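Local coordinates for protein imelysin peptidase (Bacteroides ovatus, PDB 3N8U) that probably acts as a peptidase of the imelysin family, at residues S131-Y136 / W282-A287; K81-A86 / E200-L205; A172-D177 / V192-A197. All blocks are in the same frame, centred on the assembly; numbering follows the deposited sequence.

Interaction 1 of 3, residues S131-Y136 / W282-A287; sequences SIRNAY and WEKSEA
The guanidinium of R133 has the amide carbon CG of N134 and water 2 at its edge, in plane, while NZ of K284 lies oblique to it across the contact, 4.4 Å from NH2. The W282 indole carries S285 OG and E286 CG over one face, both offset toward the rim. This is the junction where helix 121-137 of the mainly helical imelysin fold packs against the type I turn E283-E286 that follows helix 265-283. R133 grips N134 side-on, NE and NH2 both donating to OD1, which fixes the amide so that ND2 can give its hydrogens to two waters. Water 1 passes the link to K284 O, and water 2 to K284 NZ. K284 NZ also salt-bridges E280, which probably eases its closeness to R133. S131 is the direct bridge: with OG anti to its own N (chi1 -169°), the hydroxyl donates to K284 O at 2.6 Å, coming from above the carbonyl plane, 69° out of it. The same OG accepts the backbone N-H of A287 at 2.9 Å, N-H...O angle 153°, so a single buried hydroxyl ties both ends of K284-A287. E286 in this turn lies about 4 Å, side chain to ion, from a bound magnesium and is salt-bridged to K93. Beside the serine, A287 CB rests 4.0 Å from I132 CG1.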
loop_
_atom_site.group_PDB
_atom_site.type_symbol
_atom_site.label_atom_id
_atom_site.label_comp_id
_atom_site.label_asym_id
_atom_site.label_seq_id
_atom_site.Cartn_x
_atom_site.Cartn_y
_atom_site.Cartn_z
ATOM N N SER A 131 -8.435 2.573 1.963
ATOM C CA SER A 131 -7.798 2.242 3.250
ATOM C C SER A 131 -8.276 3.263 4.289
ATOM O O SER A 131 -8.600 2.892 5.422
ATOM C CB SER A 131 -6.279 2.289 3.145
ATOM O OG SER A 131 -5.710 1.725 4.321
ATOM N N ILE A 132 -8.285 4.566 3.900
ATOM C CA ILE A 132 -8.803 5.643 4.760
ATOM C C ILE A 132 -10.265 5.373 5.090
ATOM O O ILE A 132 -10.648 5.443 6.253
ATOM C CB ILE A 132 -8.610 7.041 4.134
ATOM C CG1 ILE A 132 -7.114 7.370 3.897
ATOM C CG2 ILE A 132 -9.304 8.124 5.022
ATOM C CD1 ILE A 132 -6.888 8.647 3.086
ATOM N N ARG A 133 -11.080 5.048 4.078
ATOM C CA ARG A 133 -12.492 4.750 4.315
ATOM C C ARG A 133 -12.637 3.631 5.351
ATOM O O ARG A 133 -13.358 3.780 6.336
ATOM C CB ARG A 133 -13.147 4.325 3.005
ATOM C CG ARG A 133 -14.610 3.971 3.183
ATOM C CD ARG A 133 -15.139 3.059 2.113
ATOM N NE ARG A 133 -14.470 1.757 2.111
ATOM C CZ ARG A 133 -14.604 0.859 1.137
ATOM N NH1 ARG A 133 -15.366 1.128 0.075
ATOM N NH2 ARG A 133 -13.972 -0.309 1.209
ATOM N N ASN A 134 -11.889 2.533 5.157
ATOM C CA ASN A 134 -11.935 1.399 6.072
ATOM C C ASN A 134 -11.568 1.791 7.498
ATOM O O ASN A 134 -12.282 1.421 8.439
ATOM C CB ASN A 134 -11.028 0.285 5.558
ATOM C CG ASN A 134 -11.573 -0.385 4.298
ATOM O OD1 ASN A 134 -12.687 -0.087 3.840
ATOM N ND2 ASN A 134 -10.796 -1.315 3.723
ATOM N N ALA A 135 -10.507 2.626 7.660
ATOM C CA ALA A 135 -10.072 3.075 8.990
ATOM C C ALA A 135 -11.176 3.903 9.665
ATOM O O ALA A 135 -11.452 3.730 10.849
ATOM C CB ALA A 135 -8.811 3.917 8.874
ATOM N N TYR A 136 -11.807 4.789 8.893
ATOM C CA TYR A 136 -12.829 5.690 9.424
ATOM C C TYR A 136 -14.162 4.960 9.691
ATOM O O TYR A 136 -14.896 5.323 10.643
ATOM C CB TYR A 136 -13.017 6.853 8.436
ATOM C CG TYR A 136 -13.867 7.980 8.991
ATOM C CD1 TYR A 136 -13.444 8.718 10.092
ATOM C CD2 TYR A 136 -15.058 8.354 8.373
ATOM C CE1 TYR A 136 -14.237 9.735 10.628
ATOM C CE2 TYR A 136 -15.841 9.400 8.878
ATOM C CZ TYR A 136 -15.435 10.068 10.017
ATOM O OH TYR A 136 -16.210 11.072 10.537
ATOM N N TRP A 282 -2.844 -5.157 0.288
ATOM C CA TRP A 282 -1.701 -4.286 0.558
ATOM C C TRP A 282 -2.090 -2.805 0.368
ATOM O O TRP A 282 -1.848 -1.968 1.247
ATOM C CB TRP A 282 -0.478 -4.631 -0.321
ATOM C CG TRP A 282 0.592 -3.592 -0.176
ATOM C CD1 TRP A 282 0.871 -2.588 -1.049
ATOM C CD2 TRP A 282 1.338 -3.302 1.023
ATOM N NE1 TRP A 282 1.796 -1.723 -0.500
ATOM C CE2 TRP A 282 2.071 -2.117 0.784
ATOM C CE3 TRP A 282 1.396 -3.891 2.305
ATOM C CZ2 TRP A 282 2.900 -1.535 1.754
ATOM C CZ3 TRP A 282 2.220 -3.309 3.275
ATOM C CH2 TRP A 282 2.963 -2.149 2.992
ATOM N N GLU A 283 -2.658 -2.475 -0.789
ATOM C CA GLU A 283 -3.032 -1.095 -1.085
ATOM C C GLU A 283 -4.077 -0.565 -0.093
ATOM O O GLU A 283 -4.004 0.596 0.325
ATOM C CB GLU A 283 -3.548 -1.015 -2.515
ATOM C CG GLU A 283 -2.452 -1.302 -3.527
ATOM C CD GLU A 283 -2.924 -1.847 -4.864
ATOM O OE1 GLU A 283 -4.121 -2.201 -5.005
ATOM O OE2 GLU A 283 -2.066 -1.960 -5.766
ATOM N N LYS A 284 -4.978 -1.449 0.341
ATOM C CA LYS A 284 -6.010 -1.130 1.319
ATOM C C LYS A 284 -5.444 -1.073 2.742
ATOM O O LYS A 284 -6.193 -0.798 3.689
ATOM C CB LYS A 284 -7.179 -2.117 1.226
ATOM C CG LYS A 284 -8.028 -1.863 -0.021
ATOM C CD LYS A 284 -9.304 -2.597 0.027
ATOM C CE LYS A 284 -10.240 -2.152 -1.074
ATOM N NZ LYS A 284 -11.416 -3.037 -1.152
ATOM N N SER A 285 -4.120 -1.293 2.901
ATOM C CA SER A 285 -3.472 -1.189 4.224
ATOM C C SER A 285 -2.645 0.100 4.354
ATOM O O SER A 285 -2.062 0.353 5.409
ATOM C CB SER A 285 -2.583 -2.412 4.506
ATOM O OG SER A 285 -1.291 -2.312 3.912
ATOM N N GLU A 286 -2.528 0.885 3.254
ATOM C CA GLU A 286 -1.616 2.009 3.260
ATOM C C GLU A 286 -2.015 3.194 4.119
ATOM O O GLU A 286 -1.192 4.089 4.300
ATOM C CB GLU A 286 -1.217 2.410 1.843
ATOM C CG GLU A 286 -0.443 1.306 1.130
ATOM C CD GLU A 286 0.158 1.752 -0.184
ATOM O OE1 GLU A 286 0.734 2.867 -0.222
ATOM O OE2 GLU A 286 0.064 0.986 -1.174
ATOM N N ALA A 287 -3.238 3.186 4.701
ATOM C CA ALA A 287 -3.623 4.216 5.686
ATOM C C ALA A 287 -3.132 3.827 7.068
ATOM O O ALA A 287 -3.321 4.596 8.009
ATOM C CB ALA A 287 -5.139 4.413 5.713
HETATM O O HOH W 1 -8.305 -2.163 4.901
HETATM O O HOH W 2 -11.903 -3.162 1.739
#

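Interaction 2 of 3, residues K81-A86 / E200-L205; sequences KCAEIA and ELESIL. With EDO (1,2-ethanediol), chain G.
Segments 81-86 of helix 71-102 and 200-205 of helix 189-214 run nearly antiparallel, their short axes 162° apart in direction and 8.2 Å at closest approach, with A83 CA only 4.6 Å from E202 CA. Two alanines permit this closeness. A86 points its methyl at the opposite backbone, CB lying 3.9 Å from E202 N, with L201 CG alongside; A83 CB meets CG of E202 and CB of L205. L205 enters from the other helix: CD1 reaches over the backbone between C82 and A83 and touches C82 CB at 3.9 Å. E202 has CG anti to its backbone N (chi1 -174°), which lays the methylene along helix 81-86, with CG 3.3 Å from A83 O, and carries the extended chain past it toward the carboxylate's polar partners. There OE2 forms a salt bridge with K206, and OE1 accepts a 2.8 Å hydrogen bond from O1 of a 1,2-ethanediol, probably left from crystallisation. An alanine in place of E202 would probably deprive K206 of its acidic mate and open a gap beside the A83 carbonyl. On the buried side L201 also meets I132 of helix 121-137 and I168 of helix 158-177, and C82 meets A135. The arrangement is a close antiparallel helix pair within the helical bundle of the imelysin fold, alanines on one helix facing leucines and a glutamate on the other.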
loop_
_atom_site.group_PDB
_atom_site.type_symbol
_atom_site.label_atom_id
_atom_site.label_comp_id
_atom_site.label_asym_id
_atom_site.label_seq_id
_atom_site.Cartn_x
_atom_site.Cartn_y
_atom_site.Cartn_z
ATOM N N LYS A 81 -2.100 8.702 10.239
ATOM C CA LYS A 81 -1.692 7.766 9.184
ATOM C C LYS A 81 -2.642 7.773 7.987
ATOM O O LYS A 81 -2.209 7.530 6.855
ATOM C CB LYS A 81 -1.454 6.364 9.759
ATOM C CG LYS A 81 -0.198 6.289 10.633
ATOM C CD LYS A 81 1.082 6.306 9.793
ATOM C CE LYS A 81 2.277 6.788 10.576
ATOM N NZ LYS A 81 3.523 6.687 9.773
ATOM N N CYS A 82 -3.927 8.140 8.216
ATOM C CA CYS A 82 -4.900 8.341 7.118
ATOM C C CYS A 82 -4.461 9.610 6.375
ATOM O O CYS A 82 -4.440 9.624 5.144
ATOM C CB CYS A 82 -6.312 8.522 7.668
ATOM S SG CYS A 82 -7.119 6.993 8.168
ATOM N N ALA A 83 -4.176 10.711 7.128
ATOM C CA ALA A 83 -3.759 11.977 6.492
ATOM C C ALA A 83 -2.456 11.794 5.690
ATOM O O ALA A 83 -2.351 12.285 4.577
ATOM C CB ALA A 83 -3.587 13.076 7.551
ATOM N N GLU A 84 -1.537 10.995 6.217
ATOM C CA GLU A 84 -0.249 10.746 5.556
ATOM C C GLU A 84 -0.455 10.091 4.212
ATOM O O GLU A 84 0.159 10.516 3.235
ATOM C CB GLU A 84 0.657 9.875 6.425
ATOM C CG GLU A 84 1.368 10.655 7.517
ATOM C CD GLU A 84 2.281 9.823 8.392
ATOM O OE1 GLU A 84 2.823 8.803 7.904
ATOM O OE2 GLU A 84 2.480 10.213 9.563
ATOM N N ILE A 85 -1.349 9.072 4.137
ATOM C CA ILE A 85 -1.546 8.412 2.833
ATOM C C ILE A 85 -2.289 9.315 1.833
ATOM O O ILE A 85 -1.988 9.289 0.638
ATOM C CB ILE A 85 -2.120 6.957 2.904
ATOM C CG1 ILE A 85 -1.851 6.186 1.575
ATOM C CG2 ILE A 85 -3.604 6.937 3.227
ATOM C CD1 ILE A 85 -0.326 6.127 1.152
ATOM N N ALA A 86 -3.190 10.166 2.323
ATOM C CA ALA A 86 -3.864 11.121 1.438
ATOM C C ALA A 86 -2.823 12.109 0.897
ATOM O O ALA A 86 -2.827 12.430 -0.296
ATOM C CB ALA A 86 -4.914 11.876 2.214
ATOM N N GLU A 200 -7.589 18.093 -0.119
ATOM C CA GLU A 200 -8.753 18.457 0.706
ATOM C C GLU A 200 -9.011 17.369 1.751
ATOM O O GLU A 200 -9.336 17.671 2.909
ATOM C CB GLU A 200 -10.009 18.654 -0.160
ATOM C CG GLU A 200 -9.943 19.898 -1.047
ATOM C CD GLU A 200 -10.966 19.924 -2.165
ATOM O OE1 GLU A 200 -11.898 19.086 -2.144
ATOM O OE2 GLU A 200 -10.822 20.766 -3.081
ATOM N N LEU A 201 -8.869 16.096 1.347
ATOM C CA LEU A 201 -9.035 14.985 2.270
ATOM C C LEU A 201 -7.954 15.029 3.370
ATOM O O LEU A 201 -8.283 14.848 4.544
ATOM C CB LEU A 201 -8.944 13.672 1.490
ATOM C CG LEU A 201 -9.065 12.384 2.331
ATOM C CD1 LEU A 201 -10.363 12.405 3.219
ATOM C CD2 LEU A 201 -9.044 11.169 1.422
ATOM N N GLU A 202 -6.650 15.256 3.000
ATOM C CA GLU A 202 -5.592 15.327 4.000
ATOM C C GLU A 202 -5.931 16.435 5.008
ATOM O O GLU A 202 -5.815 16.230 6.210
ATOM C CB GLU A 202 -4.223 15.614 3.358
ATOM C CG GLU A 202 -3.103 15.531 4.390
ATOM C CD GLU A 202 -1.887 16.417 4.171
ATOM O OE1 GLU A 202 -1.936 17.299 3.284
ATOM O OE2 GLU A 202 -0.870 16.202 4.870
ATOM N N SER A 203 -6.377 17.596 4.499
ATOM C CA SER A 203 -6.672 18.735 5.359
ATOM C C SER A 203 -7.808 18.434 6.354
ATOM O O SER A 203 -7.665 18.710 7.563
ATOM C CB SER A 203 -7.023 19.961 4.523
ATOM O OG SER A 203 -7.298 21.058 5.381
ATOM N N ILE A 204 -8.922 17.827 5.861
ATOM C CA ILE A 204 -10.048 17.563 6.771
ATOM C C ILE A 204 -9.699 16.518 7.846
ATOM O O ILE A 204 -10.270 16.555 8.943
ATOM C CB ILE A 204 -11.349 17.241 6.016
ATOM C CG1 ILE A 204 -12.581 17.611 6.888
ATOM C CG2 ILE A 204 -11.393 15.752 5.538
ATOM C CD1 ILE A 204 -13.858 17.575 6.151
ATOM N N LEU A 205 -8.739 15.609 7.540
ATOM C CA LEU A 205 -8.302 14.626 8.522
ATOM C C LEU A 205 -7.351 15.242 9.559
ATOM O O LEU A 205 -7.588 15.120 10.762
ATOM C CB LEU A 205 -7.618 13.436 7.824
ATOM C CG LEU A 205 -8.531 12.611 6.900
ATOM C CD1 LEU A 205 -7.694 11.752 5.938
ATOM C CD2 LEU A 205 -9.481 11.736 7.705
HETATM C C1 EDO G . 0.287 20.061 2.991
HETATM O O1 EDO G . 0.303 18.890 3.823
HETATM C C2 EDO G . 0.671 21.277 3.829
HETATM O O2 EDO G . 0.904 22.439 3.016
#

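Interaction 3 of 3, residues A172-D177 / V192-A197; sequences AKAIQD and VAAMDA
A174 drives its methyl straight at the neighbouring helix, CB coming to 3.6 Å from A194 CA and also reaching A197 CB at 4.0 Å. Segments 172-177 and 192-197, of helices 158-177 and 189-214, form part of a helical hairpin, their directions 163° apart and their short axes 8.2 Å at closest approach. The contact is reciprocal: A194 CB settles 3.9 Å from A174 O, so each of these methyls lies against the other's backbone. I175 flanks them. Its CG1 is anti to the carbonyl carbon (chi1 -64°) and the chain runs on extended to CD1 (chi2 167°), which puts CG1 alongside A194 CB at 4.1 Å and leaves the residue to pack as well on I129 of helix 121-137 and V89 of helix 71-102. Away from the interface, K173 stretches along its own helix and curls its last torsion toward D177, where NZ makes a weak salt bridge, 3.5 Å to OD2. No hydrogen bond or salt bridge spans the two segments. Cohesion across them therefore rests on apolar burial and van der Waals packing, and the small alanine methyls probably allow the axes to come this close.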
loop_
_atom_site.group_PDB
_atom_site.type_symbol
_atom_site.label_atom_id
_atom_site.label_comp_id
_atom_site.label_asym_id
_atom_site.label_seq_id
_atom_site.Cartn_x
_atom_site.Cartn_y
_atom_site.Cartn_z
ATOM N N ALA A 172 -11.570 9.266 -3.949
ATOM C CA ALA A 172 -11.619 7.976 -4.658
ATOM C C ALA A 172 -12.217 8.173 -6.071
ATOM O O ALA A 172 -11.651 7.686 -7.066
ATOM C CB ALA A 172 -12.461 6.987 -3.871
ATOM N N LYS A 173 -13.330 8.936 -6.163
ATOM C CA LYS A 173 -13.970 9.202 -7.447
ATOM C C LYS A 173 -13.044 10.013 -8.372
ATOM O O LYS A 173 -12.960 9.708 -9.579
ATOM C CB LYS A 173 -15.287 9.951 -7.229
ATOM C CG LYS A 173 -15.983 10.295 -8.552
ATOM C CD LYS A 173 -17.395 10.845 -8.369
ATOM C CE LYS A 173 -17.988 11.354 -9.682
ATOM N NZ LYS A 173 -17.720 10.427 -10.826
ATOM N N ALA A 174 -12.308 11.001 -7.817
ATOM C CA ALA A 174 -11.437 11.847 -8.656
ATOM C C ALA A 174 -10.282 11.030 -9.240
ATOM O O ALA A 174 -9.912 11.204 -10.405
ATOM C CB ALA A 174 -10.903 13.027 -7.867
ATOM N N ILE A 175 -9.772 10.074 -8.468
ATOM C CA ILE A 175 -8.689 9.244 -9.010
ATOM C C ILE A 175 -9.264 8.335 -10.109
ATOM O O ILE A 175 -8.644 8.176 -11.178
ATOM C CB ILE A 175 -8.015 8.431 -7.889
ATOM C CG1 ILE A 175 -7.324 9.398 -6.859
ATOM C CG2 ILE A 175 -6.975 7.461 -8.499
ATOM C CD1 ILE A 175 -6.914 8.713 -5.570
ATOM N N GLN A 176 -10.444 7.735 -9.866
ATOM C CA GLN A 176 -11.082 6.872 -10.870
ATOM C C GLN A 176 -11.437 7.650 -12.146
ATOM O O GLN A 176 -11.380 7.077 -13.246
ATOM C CB GLN A 176 -12.324 6.184 -10.291
ATOM C CG GLN A 176 -11.953 5.075 -9.287
ATOM C CD GLN A 176 -11.345 3.870 -9.995
ATOM O OE1 GLN A 176 -11.973 3.260 -10.886
ATOM N NE2 GLN A 176 -10.119 3.505 -9.623
ATOM N N ASP A 177 -11.700 8.977 -12.009
ATOM C CA ASP A 177 -12.033 9.849 -13.143
ATOM C C ASP A 177 -10.834 10.165 -14.038
ATOM O O ASP A 177 -11.030 10.641 -15.152
ATOM C CB ASP A 177 -12.702 11.137 -12.668
ATOM C CG ASP A 177 -14.157 10.967 -12.269
ATOM O OD1 ASP A 177 -14.741 9.916 -12.590
ATOM O OD2 ASP A 177 -14.712 11.896 -11.666
ATOM N N VAL A 192 -5.161 16.919 -11.994
ATOM C CA VAL A 192 -5.177 18.073 -11.101
ATOM C C VAL A 192 -6.362 17.960 -10.099
ATOM O O VAL A 192 -6.175 18.171 -8.898
ATOM C CB VAL A 192 -5.233 19.399 -11.887
ATOM C CG1 VAL A 192 -5.382 20.604 -10.938
ATOM C CG2 VAL A 192 -3.986 19.554 -12.758
ATOM N N ALA A 193 -7.555 17.555 -10.591
ATOM C CA ALA A 193 -8.755 17.417 -9.715
ATOM C C ALA A 193 -8.516 16.321 -8.660
ATOM O O ALA A 193 -8.909 16.479 -7.488
ATOM C CB ALA A 193 -9.989 17.081 -10.548
ATOM N N ALA A 194 -7.787 15.257 -9.035
ATOM C CA ALA A 194 -7.458 14.209 -8.053
ATOM C C ALA A 194 -6.484 14.711 -7.013
ATOM O O ALA A 194 -6.659 14.416 -5.821
ATOM C CB ALA A 194 -6.897 12.982 -8.756
HETATM N N MSE A 195 -5.482 15.518 -7.432
HETATM C CA MSE A 195 -4.550 16.097 -6.475
HETATM C C MSE A 195 -5.298 17.009 -5.521
HETATM O O MSE A 195 -5.080 16.953 -4.303
HETATM C CB MSE A 195 -3.420 16.841 -7.178
HETATM C CG MSE A 195 -2.487 15.874 -7.892
HETATM SE SE MSE A 195 -1.142 16.854 -8.937
HETATM C CE MSE A 195 -0.007 17.604 -7.489
ATOM N N ASP A 196 -6.205 17.843 -6.063
ATOM C CA ASP A 196 -6.986 18.772 -5.230
ATOM C C ASP A 196 -7.809 18.008 -4.203
ATOM O O ASP A 196 -7.813 18.382 -2.999
ATOM C CB ASP A 196 -7.913 19.655 -6.092
ATOM C CG ASP A 196 -7.194 20.696 -6.934
ATOM O OD1 ASP A 196 -5.988 20.933 -6.688
ATOM O OD2 ASP A 196 -7.837 21.284 -7.820
ATOM N N ALA A 197 -8.536 16.955 -4.666
ATOM C CA ALA A 197 -9.394 16.141 -3.776
ATOM C C ALA A 197 -8.562 15.426 -2.680
ATOM O O ALA A 197 -8.990 15.355 -1.519
ATOM C CB ALA A 197 -10.210 15.140 -4.581
#

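How the interactions relate
From the N terminus, helix 71-102 brings 81-86, helix 121-137 brings 131-136, and helix 158-177 brings 172-177. Interaction 3 closes first, when 192-197 folds back on 172-177 in a short hairpin loop nested inside the loops of both other contacts. A few residues on, 200-205 of the same helix 189-214 closes interaction 2 onto 81-86. Interaction 1 opens within that loop and closes later, at 282-287, so the two cross. They also touch: A287 O packs on K81 CB and A135 CB on C82 SG. Interaction 3 stays about 7 Å, nearest atoms, from interaction 1. Together they tie helices 71-102 and 158-177 to helix 189-214, and helix 121-137 to the turn after helix 265-283.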